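Local atomic coordinates of thin, isoform D (PDB entry 6XG7), a protein that probably acts as a zinc-binding ubiquitin-protein transferase, of which this chain is the carboxy-terminal NHL-repeat beta-propeller. Residues 23-28 / 257-262. Residues are numbered along the deposited sequence; the frame is centred on the assembly and turned at random.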
ATOM      1  N   GLN A  23     -18.427  -6.243 -13.192  1.00 19.57           N
ATOM      2  CA  GLN A  23     -18.262  -7.497 -13.928  1.00 20.85           C
ATOM      3  C   GLN A  23     -16.787  -7.883 -14.033  1.00 19.40           C
ATOM      4  O   GLN A  23     -16.424  -9.053 -13.872  1.00 19.51           O
ATOM      5  CB  GLN A  23     -18.879  -7.371 -15.320  1.00 23.62           C
ATOM      6  N   VAL A  24     -15.925  -6.913 -14.312  1.00 17.77           N
ATOM      7  CA  VAL A  24     -14.491  -7.184 -14.358  1.00 16.36           C
ATOM      8  C   VAL A  24     -14.005  -7.760 -13.032  1.00 15.41           C
ATOM      9  O   VAL A  24     -13.213  -8.710 -13.010  1.00 17.01           O
ATOM     10  CB  VAL A  24     -13.747  -5.893 -14.750  1.00 19.07           C
ATOM     11  CG1 VAL A  24     -12.261  -6.037 -14.574  1.00 19.65           C
ATOM     12  CG2 VAL A  24     -14.097  -5.506 -16.190  1.00 21.53           C
ATOM     13  N   TYR A  25     -14.485  -7.214 -11.909  1.00 14.46           N
ATOM     14  CA  TYR A  25     -14.029  -7.685 -10.602  1.00 13.59           C
ATOM     15  C   TYR A  25     -14.628  -9.047 -10.261  1.00 14.91           C
ATOM     16  O   TYR A  25     -13.947  -9.892  -9.677  1.00 16.03           O
ATOM     17  CB  TYR A  25     -14.320  -6.649  -9.504  1.00 14.08           C
ATOM     18  CG  TYR A  25     -13.626  -5.311  -9.750  1.00 13.30           C
ATOM     19  CD1 TYR A  25     -12.379  -5.243 -10.377  1.00 12.74           C
ATOM     20  CD2 TYR A  25     -14.223  -4.108  -9.371  1.00 13.98           C
ATOM     21  CE1 TYR A  25     -11.752  -4.020 -10.620  1.00 13.18           C
ATOM     22  CE2 TYR A  25     -13.604  -2.892  -9.611  1.00 13.40           C
ATOM     23  CZ  TYR A  25     -12.371  -2.855 -10.226  1.00 13.50           C
ATOM     24  OH  TYR A  25     -11.762  -1.646 -10.474  1.00 14.94           O
ATOM     25  N   LEU A  26     -15.886  -9.303 -10.641  1.00 15.39           N
ATOM     26  CA  LEU A  26     -16.472 -10.610 -10.352  1.00 16.75           C
ATOM     27  C   LEU A  26     -15.759 -11.745 -11.083  1.00 17.70           C
ATOM     28  O   LEU A  26     -15.802 -12.890 -10.610  1.00 19.42           O
ATOM     29  CB  LEU A  26     -17.962 -10.601 -10.660  1.00 18.41           C
ATOM     30  CG  LEU A  26     -18.799  -9.832  -9.631  1.00 22.12           C
ATOM     31  CD1 LEU A  26     -20.222  -9.613 -10.127  1.00 23.76           C
ATOM     32  CD2 LEU A  26     -18.811 -10.557  -8.298  1.00 24.07           C
ATOM     33  N   ARG A  27     -15.099 -11.455 -12.206  1.00 17.53           N
ATOM     34  CA  ARG A  27     -14.378 -12.464 -12.967  1.00 18.57           C
ATOM     35  C   ARG A  27     -13.004 -12.802 -12.400  1.00 18.78           C
ATOM     36  O   ARG A  27     -12.416 -13.805 -12.826  1.00 20.72           O
ATOM     37  CB  ARG A  27     -14.152 -11.982 -14.404  1.00 20.65           C
ATOM     38  CG  ARG A  27     -15.369 -11.922 -15.290  1.00 24.02           C
ATOM     39  CD  ARG A  27     -14.996 -11.132 -16.519  1.00 26.96           C
ATOM     40  NE  ARG A  27     -16.068 -11.004 -17.492  1.00 31.17           N
ATOM     41  CZ  ARG A  27     -16.006 -10.184 -18.537  1.00 34.69           C
ATOM     42  NH1 ARG A  27     -14.924  -9.431 -18.723  1.00 36.17           N
ATOM     43  NH2 ARG A  27     -17.012 -10.117 -19.394  1.00 36.41           N
ATOM     44  N   LYS A  28     -12.462 -11.995 -11.489  1.00 17.15           N
ATOM     45  CA  LYS A  28     -11.079 -12.178 -11.053  1.00 15.84           C
ATOM     46  C   LYS A  28     -10.855 -13.533 -10.400  1.00 16.28           C
ATOM     47  O   LYS A  28     -11.635 -13.965  -9.545  1.00 18.46           O
ATOM     48  CB  LYS A  28     -10.698 -11.080 -10.061  1.00 16.74           C
ATOM     49  CG  LYS A  28     -10.756  -9.670 -10.611  1.00 17.90           C
ATOM     50  CD  LYS A  28      -9.714  -9.440 -11.695  1.00 16.72           C
ATOM     51  CE  LYS A  28      -9.747  -7.990 -12.189  1.00 16.94           C
ATOM     52  NZ  LYS A  28      -9.049  -7.821 -13.480  1.00 18.48           N
ATOM     53  N   ILE A 257      -7.287 -12.103  -1.666  1.00 10.87           N
ATOM     54  CA  ILE A 257      -7.701 -10.730  -1.949  1.00 10.31           C
ATOM     55  C   ILE A 257      -9.211 -10.676  -1.811  1.00  9.91           C
ATOM     56  O   ILE A 257      -9.912 -11.583  -2.273  1.00 12.00           O
ATOM     57  CB  ILE A 257      -7.291 -10.323  -3.378  1.00 11.03           C
ATOM     58  CG1 ILE A 257      -5.765 -10.362  -3.537  1.00 14.75           C
ATOM     59  CG2 ILE A 257      -7.868  -8.979  -3.750  1.00 11.86           C
ATOM     60  CD1 ILE A 257      -5.000  -9.586  -2.553  1.00 20.36           C
ATOM     61  N   GLN A 258      -9.716  -9.629  -1.170  1.00 10.03           N
ATOM     62  CA  GLN A 258     -11.150  -9.366  -1.122  1.00 10.44           C
ATOM     63  C   GLN A 258     -11.442  -8.014  -1.760  1.00 10.17           C
ATOM     64  O   GLN A 258     -10.663  -7.062  -1.620  1.00 11.65           O
ATOM     65  CB  GLN A 258     -11.674  -9.399   0.310  1.00 11.39           C
ATOM     66  CG  GLN A 258     -11.556 -10.744   0.964  1.00 12.08           C
ATOM     67  CD  GLN A 258     -12.379 -10.815   2.214  1.00 12.65           C
ATOM     68  OE1 GLN A 258     -13.598 -10.706   2.164  1.00 15.20           O
ATOM     69  NE2 GLN A 258     -11.724 -10.985   3.352  1.00 14.15           N
ATOM     70  N   ILE A 259     -12.566  -7.944  -2.472  1.00 11.32           N
ATOM     71  CA  ILE A 259     -13.031  -6.737  -3.138  1.00 11.96           C
ATOM     72  C   ILE A 259     -14.373  -6.368  -2.537  1.00 12.14           C
ATOM     73  O   ILE A 259     -15.228  -7.240  -2.340  1.00 12.87           O
ATOM     74  CB  ILE A 259     -13.188  -6.959  -4.656  1.00 12.04           C
ATOM     75  CG1 ILE A 259     -11.925  -7.601  -5.236  1.00 13.21           C
ATOM     76  CG2 ILE A 259     -13.533  -5.631  -5.355  1.00 11.94           C
ATOM     77  CD1 ILE A 259     -12.047  -7.934  -6.740  1.00 13.53           C
ATOM     78  N   PHE A 260     -14.562  -5.072  -2.275  1.00 11.85           N
ATOM     79  CA  PHE A 260     -15.782  -4.534  -1.692  1.00 11.41           C
ATOM     80  C   PHE A 260     -16.345  -3.462  -2.604  1.00 12.29           C
ATOM     81  O   PHE A 260     -15.588  -2.715  -3.240  1.00 12.45           O
ATOM     82  CB  PHE A 260     -15.487  -3.933  -0.309  1.00 12.78           C
ATOM     83  CG  PHE A 260     -14.995  -4.955   0.660  1.00 12.21           C
ATOM     84  CD1 PHE A 260     -13.655  -5.306   0.690  1.00 11.59           C
ATOM     85  CD2 PHE A 260     -15.883  -5.622   1.490  1.00 13.48           C
ATOM     86  CE1 PHE A 260     -13.203  -6.285   1.539  1.00 13.42           C
ATOM     87  CE2 PHE A 260     -15.440  -6.613   2.337  1.00 13.16           C
ATOM     88  CZ  PHE A 260     -14.095  -6.954   2.357  1.00 13.09           C
ATOM     89  N   ASN A 261     -17.674  -3.400  -2.671  1.00 14.07           N
ATOM     90  CA  ASN A 261     -18.340  -2.293  -3.321  1.00 16.02           C
ATOM     91  C   ASN A 261     -18.031  -1.000  -2.571  1.00 17.36           C
ATOM     92  O   ASN A 261     -17.594  -1.039  -1.421  1.00 16.99           O
ATOM     93  CB  ASN A 261     -19.841  -2.540  -3.315  1.00 17.86           C
ATOM     94  CG  ASN A 261     -20.211  -3.797  -4.058  1.00 19.53           C
ATOM     95  OD1 ASN A 261     -19.955  -3.910  -5.257  1.00 19.88           O
ATOM     96  ND2 ASN A 261     -20.801  -4.760  -3.352  1.00 21.79           N
ATOM     97  N   PRO A 262     -18.261   0.161  -3.197  1.00 17.89           N
ATOM     98  CA  PRO A 262     -17.912   1.419  -2.520  1.00 19.69           C
ATOM     99  C   PRO A 262     -18.615   1.610  -1.191  1.00 19.94           C
ATOM    100  O   PRO A 262     -18.057   2.270  -0.306  1.00 22.47           O
ATOM    101  CB  PRO A 262     -18.275   2.502  -3.548  1.00 20.93           C
ATOM    102  CG  PRO A 262     -18.146   1.805  -4.855  1.00 20.94           C
ATOM    103  CD  PRO A 262     -18.643   0.393  -4.599  1.00 19.60           C
TER
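Y25, on the short helix 21-26, packs against I259 of strand 256-260, so that the first modelled helix lies against a blade of the NHL-repeat beta-propeller. The contact is small, burying 114 Å² over both sides, and has no hydrogen bond or salt bridge across it. I259 reaches out with its delta methyl: CG1 lies anti to the carbonyl carbon (chi1 -50°) and CD1 continues the extended chain (chi2 176°), ending 3.8 Å from Y25 CB. The methyl meets the root of the tyrosine and approaches its ring obliquely. K28 adds a marginal touch, its CG 4.4 Å from I259 CD1, before the side chain turns away.

The Y25 ring also meets F248 and Y246 edge-to-face. Y25 OH hydrogen-bonds to D242, while K28 NZ makes a salt bridge with the terminal carboxylate of F307, tying the start of the modelled chain to its end. I259 is held in the sheet by backbone hydrogen bonds to L267 and K268. On the helix side, the turn facing I259 CD1 has K28 N bonding to Y25 O at 3.1 Å, and I259 CD1 sits 4.0 Å from that same Y25 O.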